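Local coordinates for 3-hydroxyisobutyrate dehydrogenase family protein (Geobacter sulfurreducens, PDB 3PDU) that reduces succinic semialdehyde to gamma-hydroxybutyrate with an NADP cofactor, as a member of the beta-hydroxyacid dehydrogenase family, at residues G114-S122 and L133-F144; M1-M12 and V54-L65. One frame throughout, in Å; residues are numbered along the deposited sequence.

Contact 1. Residues G114-S122 and L133-F144; sequences GRFLEAPVS and LIILAAGDQSLF. With NAP (NADP nicotinamide-adenine-dinucleotide phosphate), chain I.
R115 reaches across to the first turn of the helix that begins at Q141 and donates a somewhat bent hydrogen bond from NH1 to S142 OG (2.7 Å), almost exactly in the guanidinium plane. A bend at chi3 (-67°) folds the chain round so that CB of L143 lies over one face of the guanidinium, while CG and CD run past the D140 carboxylate, whose plane stands 89° to that of the guanidinium. NH1 also forms a salt bridge with D146. D140 is the N-cap of this helix: its OD1 takes L143 N at 2.8 Å and, on the syn lone pair, S142 OG at 2.6 Å. The oxygen is thus gripped twice, and S142 OG relays between acid and arginine.

Beyond this end the strands 115-122 and 133-139 pair antiparallel, at the side of the Rossmann-type cofactor domain where the otherwise parallel sheet reverses direction. L117 holds CG anti to its own N (chi1 -174°), which swings the side chain alongside A138; its methyls then divide, CD1 lying 3.4 Å from A138 O and CD2 at the ring edge of F144. E118 extends along A138, with OE2 3.5 Å from A138 CB; its carboxylate is held by S102 and by the amides of G165 and A168. V121 and I135 are flank to flank, CG1 to CG1 at 4.0 Å, and V121 CG2 approaches C5N of the NADP nicotinamide ring at 3.8 Å.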
# COMPACT_ATOMS: atom_id res chain seq x y z
N GLY A 114 32.40 18.20 25.05
CA GLY A 114 31.30 17.72 25.86
C GLY A 114 31.19 16.22 25.74
O GLY A 114 31.92 15.61 24.96
N ARG A 115 30.34 15.59 26.55
CA ARG A 115 30.01 14.18 26.34
C ARG A 115 28.59 14.07 25.84
O ARG A 115 27.72 14.85 26.26
CB ARG A 115 30.18 13.39 27.64
CG ARG A 115 31.61 13.37 28.18
CD ARG A 115 31.69 12.64 29.52
NE ARG A 115 30.99 13.36 30.57
CZ ARG A 115 30.53 12.80 31.69
NH1 ARG A 115 30.70 11.50 31.89
NH2 ARG A 115 29.90 13.54 32.60
N PHE A 116 28.35 13.12 24.94
CA PHE A 116 27.03 12.95 24.32
C PHE A 116 26.48 11.54 24.50
O PHE A 116 27.19 10.53 24.35
CB PHE A 116 27.04 13.29 22.82
CG PHE A 116 25.69 13.10 22.16
CD1 PHE A 116 24.67 14.03 22.36
CD2 PHE A 116 25.43 11.97 21.38
CE1 PHE A 116 23.42 13.85 21.78
CE2 PHE A 116 24.18 11.80 20.79
CZ PHE A 116 23.18 12.73 20.99
N LEU A 117 25.19 11.49 24.80
CA LEU A 117 24.46 10.23 24.86
C LEU A 117 23.10 10.47 24.23
O LEU A 117 22.46 11.48 24.51
CB LEU A 117 24.26 9.84 26.33
CG LEU A 117 23.63 8.49 26.64
CD1 LEU A 117 24.65 7.38 26.38
CD2 LEU A 117 23.18 8.46 28.10
N GLU A 118 22.65 9.56 23.36
CA GLU A 118 21.27 9.65 22.89
C GLU A 118 20.48 8.73 23.80
O GLU A 118 20.99 7.70 24.24
CB GLU A 118 21.14 9.24 21.42
CG GLU A 118 21.42 7.75 21.15
CD GLU A 118 21.18 7.36 19.69
OE1 GLU A 118 20.74 8.22 18.90
OE2 GLU A 118 21.44 6.18 19.34
N ALA A 119 19.25 9.10 24.12
CA ALA A 119 18.44 8.24 24.98
C ALA A 119 16.94 8.42 24.71
O ALA A 119 16.19 8.83 25.61
CB ALA A 119 18.76 8.49 26.45
N PRO A 120 16.50 8.08 23.49
CA PRO A 120 15.07 8.17 23.20
C PRO A 120 14.32 7.17 24.08
O PRO A 120 14.94 6.24 24.61
CB PRO A 120 14.97 7.79 21.72
CG PRO A 120 16.21 6.95 21.46
CD PRO A 120 17.27 7.53 22.35
N VAL A 121 13.02 7.34 24.25
CA VAL A 121 12.29 6.51 25.17
C VAL A 121 11.08 5.82 24.55
O VAL A 121 10.50 6.30 23.57
CB VAL A 121 11.81 7.32 26.39
CG1 VAL A 121 12.99 8.01 27.08
CG2 VAL A 121 10.74 8.35 25.98
N SER A 122 10.69 4.69 25.12
CA SER A 122 9.44 4.05 24.76
C SER A 122 8.49 4.24 25.95
O SER A 122 8.85 3.95 27.09
CB SER A 122 9.68 2.56 24.46
OG SER A 122 8.48 1.90 24.11
N LEU A 133 9.16 5.18 32.03
CA LEU A 133 9.64 5.12 30.65
C LEU A 133 10.65 3.99 30.48
O LEU A 133 11.28 3.56 31.44
CB LEU A 133 10.33 6.44 30.29
CG LEU A 133 9.45 7.69 30.30
CD1 LEU A 133 10.32 8.96 30.11
CD2 LEU A 133 8.37 7.62 29.22
N ILE A 134 10.80 3.50 29.25
CA ILE A 134 11.89 2.58 28.92
C ILE A 134 12.92 3.41 28.17
O ILE A 134 12.61 4.03 27.16
CB ILE A 134 11.39 1.43 28.01
CG1 ILE A 134 10.28 0.64 28.72
CG2 ILE A 134 12.57 0.51 27.62
CD1 ILE A 134 9.48 -0.26 27.79
N ILE A 135 14.13 3.47 28.69
CA ILE A 135 15.13 4.37 28.13
C ILE A 135 16.11 3.59 27.26
O ILE A 135 16.73 2.63 27.72
CB ILE A 135 15.84 5.15 29.26
CG1 ILE A 135 14.83 6.04 29.98
CG2 ILE A 135 16.99 5.98 28.71
CD1 ILE A 135 15.35 6.65 31.27
N LEU A 136 16.23 4.01 26.00
CA LEU A 136 17.04 3.32 24.98
C LEU A 136 18.32 4.10 24.66
O LEU A 136 18.43 4.75 23.63
CB LEU A 136 16.23 3.16 23.70
CG LEU A 136 14.86 2.49 23.91
CD1 LEU A 136 14.01 2.59 22.66
CD2 LEU A 136 15.01 1.03 24.36
N ALA A 137 19.30 4.00 25.54
CA ALA A 137 20.48 4.85 25.44
C ALA A 137 21.58 4.26 24.55
O ALA A 137 21.66 3.04 24.36
CB ALA A 137 21.02 5.14 26.83
N ALA A 138 22.40 5.15 23.99
CA ALA A 138 23.59 4.78 23.21
C ALA A 138 24.54 5.97 23.16
O ALA A 138 24.11 7.12 23.05
CB ALA A 138 23.20 4.35 21.77
N GLY A 139 25.84 5.69 23.25
CA GLY A 139 26.84 6.73 23.27
C GLY A 139 27.75 6.62 24.48
O GLY A 139 28.09 5.51 24.92
N ASP A 140 28.12 7.75 25.05
CA ASP A 140 29.18 7.80 26.06
C ASP A 140 28.83 7.03 27.34
O ASP A 140 27.89 7.36 28.04
CB ASP A 140 29.52 9.26 26.39
CG ASP A 140 30.70 9.38 27.32
OD1 ASP A 140 30.58 8.97 28.49
OD2 ASP A 140 31.75 9.89 26.89
N GLN A 141 29.62 6.00 27.64
CA GLN A 141 29.35 5.12 28.78
C GLN A 141 29.49 5.82 30.14
O GLN A 141 28.71 5.56 31.05
CB GLN A 141 30.24 3.88 28.74
CG GLN A 141 29.67 2.72 27.94
CD GLN A 141 28.80 1.79 28.79
OE1 GLN A 141 28.42 2.13 29.92
NE2 GLN A 141 28.49 0.61 28.25
N SER A 142 30.50 6.68 30.28
CA SER A 142 30.67 7.42 31.52
C SER A 142 29.47 8.33 31.78
O SER A 142 29.04 8.50 32.92
CB SER A 142 31.98 8.22 31.53
OG SER A 142 31.90 9.35 30.67
N LEU A 143 28.91 8.91 30.72
CA LEU A 143 27.73 9.76 30.88
C LEU A 143 26.49 8.93 31.24
O LEU A 143 25.68 9.33 32.09
CB LEU A 143 27.48 10.61 29.64
CG LEU A 143 26.25 11.55 29.63
CD1 LEU A 143 26.22 12.47 30.86
CD2 LEU A 143 26.24 12.39 28.33
N PHE A 144 26.33 7.79 30.59
CA PHE A 144 25.25 6.86 30.94
C PHE A 144 25.31 6.56 32.45
O PHE A 144 24.30 6.61 33.15
CB PHE A 144 25.39 5.57 30.11
CG PHE A 144 24.34 4.54 30.39
CD1 PHE A 144 23.07 4.65 29.82
CD2 PHE A 144 24.61 3.47 31.23
CE1 PHE A 144 22.09 3.68 30.08
CE2 PHE A 144 23.63 2.51 31.49
CZ PHE A 144 22.38 2.62 30.92
PA NAP I . 5.52 18.14 21.98
O1A NAP I . 5.01 18.48 20.64
O2A NAP I . 4.52 18.30 23.05
O5B NAP I . 6.84 18.96 22.34
C5B NAP I . 7.86 19.25 21.42
C4B NAP I . 8.90 20.11 22.14
O4B NAP I . 9.90 20.50 21.20
C3B NAP I . 8.32 21.41 22.71
O3B NAP I . 9.07 21.74 23.87
C2B NAP I . 8.63 22.43 21.63
O2B NAP I . 8.80 23.76 22.05
C1B NAP I . 9.97 21.90 21.17
N9A NAP I . 10.33 22.36 19.82
C8A NAP I . 9.75 22.04 18.63
N7A NAP I . 10.43 22.69 17.65
C5A NAP I . 11.43 23.39 18.21
C6A NAP I . 12.42 24.21 17.67
N6A NAP I . 12.50 24.41 16.35
N1A NAP I . 13.31 24.81 18.53
C2A NAP I . 13.24 24.60 19.89
N3A NAP I . 12.26 23.79 20.41
C4A NAP I . 11.38 23.20 19.58
O3 NAP I . 6.06 16.64 21.85
PN NAP I . 6.32 15.47 22.90
O1N NAP I . 5.19 14.53 22.82
O2N NAP I . 6.80 16.06 24.18
O5D NAP I . 7.56 14.79 22.12
C5D NAP I . 8.90 15.16 22.33
C4D NAP I . 9.75 14.04 21.72
O4D NAP I . 9.49 12.83 22.41
C3D NAP I . 9.35 13.78 20.27
O3D NAP I . 10.52 13.37 19.58
C2D NAP I . 8.40 12.61 20.35
O2D NAP I . 8.37 11.85 19.15
C1D NAP I . 9.06 11.85 21.50
N1N NAP I . 8.20 10.92 22.24
C2N NAP I . 6.90 11.24 22.54
C3N NAP I . 6.12 10.35 23.27
C7N NAP I . 4.69 10.68 23.64
O7N NAP I . 3.85 9.63 24.02
N7N NAP I . 4.22 11.93 23.60
C4N NAP I . 6.67 9.14 23.69
C5N NAP I . 8.00 8.83 23.40
C6N NAP I . 8.76 9.74 22.68
P2B NAP I . 7.55 24.77 22.05
O1X NAP I . 8.17 26.13 21.90
O2X NAP I . 6.63 24.42 20.90
O3X NAP I . 6.79 24.65 23.33

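Contact 2. Residues M1-M12 and V54-L65; sequences MTTYGFLGLGIM and VCAACDITIAML. With NAP (NADP nicotinamide-adenine-dinucleotide phosphate), chain I.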
# COMPACT_ATOMS: atom_id res chain seq x y z
N MET A 1 28.58 18.10 43.42
CA MET A 1 27.14 18.07 43.22
C MET A 1 26.77 18.22 41.75
O MET A 1 26.96 19.28 41.16
CB MET A 1 26.45 19.17 44.04
CG MET A 1 26.24 18.81 45.51
SD MET A 1 25.75 20.20 46.55
CE MET A 1 27.22 21.23 46.41
N THR A 2 26.25 17.14 41.17
CA THR A 2 25.79 17.16 39.79
C THR A 2 24.53 18.02 39.63
O THR A 2 23.52 17.78 40.30
CB THR A 2 25.47 15.72 39.30
OG1 THR A 2 26.67 14.92 39.36
CG2 THR A 2 24.95 15.74 37.88
N THR A 3 24.59 19.02 38.75
CA THR A 3 23.40 19.82 38.43
C THR A 3 22.85 19.46 37.06
O THR A 3 23.59 19.06 36.16
CB THR A 3 23.71 21.32 38.45
OG1 THR A 3 24.71 21.60 37.47
CG2 THR A 3 24.20 21.75 39.84
N TYR A 4 21.54 19.63 36.89
CA TYR A 4 20.86 19.17 35.68
C TYR A 4 20.20 20.29 34.89
O TYR A 4 19.67 21.25 35.47
CB TYR A 4 19.80 18.12 36.05
CG TYR A 4 20.38 16.77 36.33
CD1 TYR A 4 20.57 15.86 35.31
CD2 TYR A 4 20.76 16.40 37.62
CE1 TYR A 4 21.09 14.62 35.54
CE2 TYR A 4 21.30 15.14 37.86
CZ TYR A 4 21.46 14.26 36.81
OH TYR A 4 21.99 13.00 36.99
N GLY A 5 20.26 20.17 33.57
CA GLY A 5 19.57 21.06 32.65
C GLY A 5 18.50 20.28 31.90
O GLY A 5 18.60 19.06 31.75
N PHE A 6 17.46 20.97 31.44
CA PHE A 6 16.41 20.34 30.67
C PHE A 6 15.84 21.29 29.61
O PHE A 6 15.35 22.39 29.94
CB PHE A 6 15.29 19.82 31.59
CG PHE A 6 14.50 18.69 31.00
CD1 PHE A 6 14.63 17.40 31.49
CD2 PHE A 6 13.65 18.92 29.93
CE1 PHE A 6 13.90 16.36 30.94
CE2 PHE A 6 12.93 17.88 29.36
CZ PHE A 6 13.05 16.60 29.87
N LEU A 7 15.94 20.88 28.35
CA LEU A 7 15.48 21.68 27.21
C LEU A 7 14.28 21.02 26.55
O LEU A 7 14.36 19.84 26.18
CB LEU A 7 16.60 21.80 26.17
CG LEU A 7 18.01 22.12 26.66
CD1 LEU A 7 19.01 22.15 25.50
CD2 LEU A 7 18.03 23.45 27.42
N GLY A 8 13.18 21.75 26.39
CA GLY A 8 12.02 21.20 25.71
C GLY A 8 10.99 20.70 26.71
O GLY A 8 11.06 19.57 27.19
N LEU A 9 10.03 21.56 27.05
CA LEU A 9 9.03 21.23 28.06
C LEU A 9 7.70 20.99 27.37
O LEU A 9 6.77 21.79 27.51
CB LEU A 9 8.91 22.37 29.08
CG LEU A 9 10.24 22.65 29.81
CD1 LEU A 9 10.13 23.91 30.68
CD2 LEU A 9 10.67 21.44 30.64
N GLY A 10 7.62 19.91 26.62
CA GLY A 10 6.40 19.59 25.90
C GLY A 10 5.60 18.57 26.68
O GLY A 10 5.71 18.48 27.91
N ILE A 11 4.78 17.81 25.97
CA ILE A 11 3.95 16.78 26.58
C ILE A 11 4.79 15.80 27.38
O ILE A 11 4.40 15.40 28.48
CB ILE A 11 3.11 16.04 25.52
CG1 ILE A 11 2.02 16.98 24.99
CG2 ILE A 11 2.50 14.76 26.09
CD1 ILE A 11 1.38 16.52 23.71
N MET A 12 5.94 15.41 26.82
CA MET A 12 6.86 14.49 27.50
C MET A 12 7.83 15.24 28.43
O MET A 12 8.04 14.84 29.58
CB MET A 12 7.67 13.67 26.48
CG MET A 12 6.83 12.72 25.61
SD MET A 12 6.12 11.38 26.58
CE MET A 12 7.57 10.34 26.87
N VAL A 54 22.07 27.06 29.53
CA VAL A 54 21.88 25.82 30.29
C VAL A 54 23.14 24.95 30.23
O VAL A 54 23.62 24.45 31.25
CB VAL A 54 20.67 25.04 29.77
CG1 VAL A 54 20.56 23.68 30.48
CG2 VAL A 54 19.38 25.86 29.94
N CYS A 55 23.67 24.75 29.03
CA CYS A 55 24.77 23.80 28.84
C CYS A 55 26.11 24.31 29.37
O CYS A 55 27.02 23.52 29.67
CB CYS A 55 24.89 23.40 27.37
SG CYS A 55 23.48 22.41 26.78
N ALA A 56 26.23 25.62 29.50
CA ALA A 56 27.41 26.21 30.12
C ALA A 56 27.38 26.01 31.64
O ALA A 56 28.42 25.90 32.28
CB ALA A 56 27.49 27.71 29.79
N ALA A 57 26.18 25.94 32.21
CA ALA A 57 26.05 25.95 33.67
C ALA A 57 25.77 24.58 34.31
O ALA A 57 26.03 24.39 35.49
CB ALA A 57 24.99 26.95 34.10
N CYS A 58 25.25 23.64 33.53
CA CYS A 58 24.77 22.38 34.10
C CYS A 58 25.67 21.19 33.76
O CYS A 58 26.14 21.06 32.64
CB CYS A 58 23.35 22.10 33.62
SG CYS A 58 22.16 23.33 34.17
N ASP A 59 25.88 20.31 34.73
CA ASP A 59 26.76 19.15 34.51
C ASP A 59 26.17 18.19 33.48
O ASP A 59 26.91 17.57 32.71
CB ASP A 59 27.02 18.40 35.82
CG ASP A 59 27.78 19.24 36.81
OD1 ASP A 59 28.90 19.71 36.47
OD2 ASP A 59 27.27 19.45 37.92
N ILE A 60 24.85 18.06 33.49
CA ILE A 60 24.18 17.16 32.56
C ILE A 60 22.90 17.82 32.09
O ILE A 60 22.04 18.17 32.90
CB ILE A 60 23.81 15.81 33.23
CG1 ILE A 60 25.07 15.08 33.73
CG2 ILE A 60 23.02 14.93 32.26
CD1 ILE A 60 24.77 13.73 34.36
N THR A 61 22.79 18.01 30.78
CA THR A 61 21.59 18.61 30.21
C THR A 61 20.87 17.60 29.34
O THR A 61 21.48 16.96 28.48
CB THR A 61 21.93 19.84 29.37
OG1 THR A 61 22.49 20.85 30.22
CG2 THR A 61 20.66 20.38 28.68
N ILE A 62 19.58 17.48 29.59
CA ILE A 62 18.71 16.58 28.84
C ILE A 62 17.84 17.40 27.88
O ILE A 62 17.42 18.51 28.23
CB ILE A 62 17.82 15.81 29.81
CG1 ILE A 62 18.65 14.84 30.64
CG2 ILE A 62 16.71 15.07 29.07
CD1 ILE A 62 17.83 14.13 31.73
N ALA A 63 17.59 16.87 26.69
CA ALA A 63 16.70 17.53 25.74
C ALA A 63 15.55 16.60 25.32
O ALA A 63 15.72 15.40 25.16
CB ALA A 63 17.48 18.01 24.50
N MET A 64 14.36 17.16 25.17
CA MET A 64 13.20 16.36 24.77
C MET A 64 12.41 17.16 23.74
O MET A 64 11.44 17.83 24.08
CB MET A 64 12.34 16.01 25.98
CG MET A 64 11.30 14.93 25.72
SD MET A 64 12.08 13.46 25.03
CE MET A 64 10.81 12.23 25.24
N LEU A 65 12.84 17.09 22.49
CA LEU A 65 12.37 18.01 21.45
C LEU A 65 11.56 17.27 20.39
O LEU A 65 11.61 16.05 20.31
CB LEU A 65 13.56 18.73 20.80
CG LEU A 65 14.41 19.53 21.80
CD1 LEU A 65 15.76 19.93 21.20
CD2 LEU A 65 13.64 20.75 22.31
PA NAP I . 5.52 18.14 21.98
O1A NAP I . 5.01 18.48 20.64
O2A NAP I . 4.52 18.30 23.05
O5B NAP I . 6.84 18.96 22.34
C5B NAP I . 7.86 19.25 21.42
C4B NAP I . 8.90 20.11 22.14
O4B NAP I . 9.90 20.50 21.20
C3B NAP I . 8.32 21.41 22.71
O3B NAP I . 9.07 21.74 23.87
C2B NAP I . 8.63 22.43 21.63
O2B NAP I . 8.80 23.76 22.05
C1B NAP I . 9.97 21.90 21.17
N9A NAP I . 10.33 22.36 19.82
C8A NAP I . 9.75 22.04 18.63
N7A NAP I . 10.43 22.69 17.65
C5A NAP I . 11.43 23.39 18.21
C6A NAP I . 12.42 24.21 17.67
N6A NAP I . 12.50 24.41 16.35
N1A NAP I . 13.31 24.81 18.53
C2A NAP I . 13.24 24.60 19.89
N3A NAP I . 12.26 23.79 20.41
C4A NAP I . 11.38 23.20 19.58
O3 NAP I . 6.06 16.64 21.85
PN NAP I . 6.32 15.47 22.90
O1N NAP I . 5.19 14.53 22.82
O2N NAP I . 6.80 16.06 24.18
O5D NAP I . 7.56 14.79 22.12
C5D NAP I . 8.90 15.16 22.33
C4D NAP I . 9.75 14.04 21.72
O4D NAP I . 9.49 12.83 22.41
C3D NAP I . 9.35 13.78 20.27
O3D NAP I . 10.52 13.37 19.58
C2D NAP I . 8.40 12.61 20.35
O2D NAP I . 8.37 11.85 19.15
C1D NAP I . 9.06 11.85 21.50
N1N NAP I . 8.20 10.92 22.24
C2N NAP I . 6.90 11.24 22.54
C3N NAP I . 6.12 10.35 23.27
C7N NAP I . 4.69 10.68 23.64
O7N NAP I . 3.85 9.63 24.02
N7N NAP I . 4.22 11.93 23.60
C4N NAP I . 6.67 9.14 23.69
C5N NAP I . 8.00 8.83 23.40
C6N NAP I . 8.76 9.74 22.68
P2B NAP I . 7.55 24.77 22.05
O1X NAP I . 8.17 26.13 21.90
O2X NAP I . 6.63 24.42 20.90
O3X NAP I . 6.79 24.65 23.33
O HOH W 1 23.34 24.76 37.39
O HOH W 2 27.12 22.80 38.27
O HOH W 3 8.72 17.46 25.28
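F6 and I62 are neighbours on adjacent parallel strands, 4-7 and 60-63, and their side chains slant across one another: CE1 of the F6 ring meets I62 CG2 at 3.6 Å. The pair belongs to the Rossmann-type fold, in which strand 4-7 runs into a glycine-rich turn matching the GxGxxG pattern at G8 and G10. With CG swung anti to the backbone N (chi1 -156°), the F6 ring has I62 O above one face, near the rim, and G8 O in plane at its edge, while M64 runs alongside, its CB 3.9 Å from F6 CE2. Replacing F6 by an alanine would probably open a gap beside I62 CG2 and M64 CB, leaving the M64 chain freer to shift against the nicotinamide ribose.

Y4 flanks I60 on the same face, the two directed alike, with Y4 CE1 3.8 Å from I60 CB. On the other face L7 and V54 pass one another head to tail, L7 CD2 against V54 CG2, and L7 CG rests on T61 CG2. G5 sits between V54 and T61, where a CB would collide with V54 CG1 and T61 OG1. At the strand entrance T3 N donates to the anti lone pair of D59 OD2, and D59 N returns a bond to T3 OG1.

Backbone amides grip the diphosphate: I11 N points almost straight (176°) at NADP O2A, and M12 N binds O2N. A bound water takes G10 N and donates to M64 O and O2N. The M12 chain, bent at chi2 and chi3, lies against the nicotinamide, M12 SD being 3.3 Å from NADP C7N. M64, bent at chi2 (54°), brings its CE against M12 CB, and M64 CE is 3.2 Å from NADP O4D.

In the fold
Contacts 1 and 2 show how one sheet can serve a cofactor from two places. Both are largely buried, and strand 90-93 lies between their strands 60-63 and 115-122. Contact 2 is parallel and leads into the dinucleotide turn, whose amides hold the phosphates; antiparallel contact 1 meets NADP through V121 at the nicotinamide, which M12 of contact 2 also reaches. Away from the cofactor, an arginine–serine–aspartate chain closes contact 1 at a helix N-cap, whereas in contact 2, beside the exposed N-terminus, an aspartate carboxylate and a threonine hydroxyl each take a backbone amide. They touch where L133 CD2 lies 3.7 Å from M12 CE. A second subunit packs on I134 and L136 of contact 1 alone.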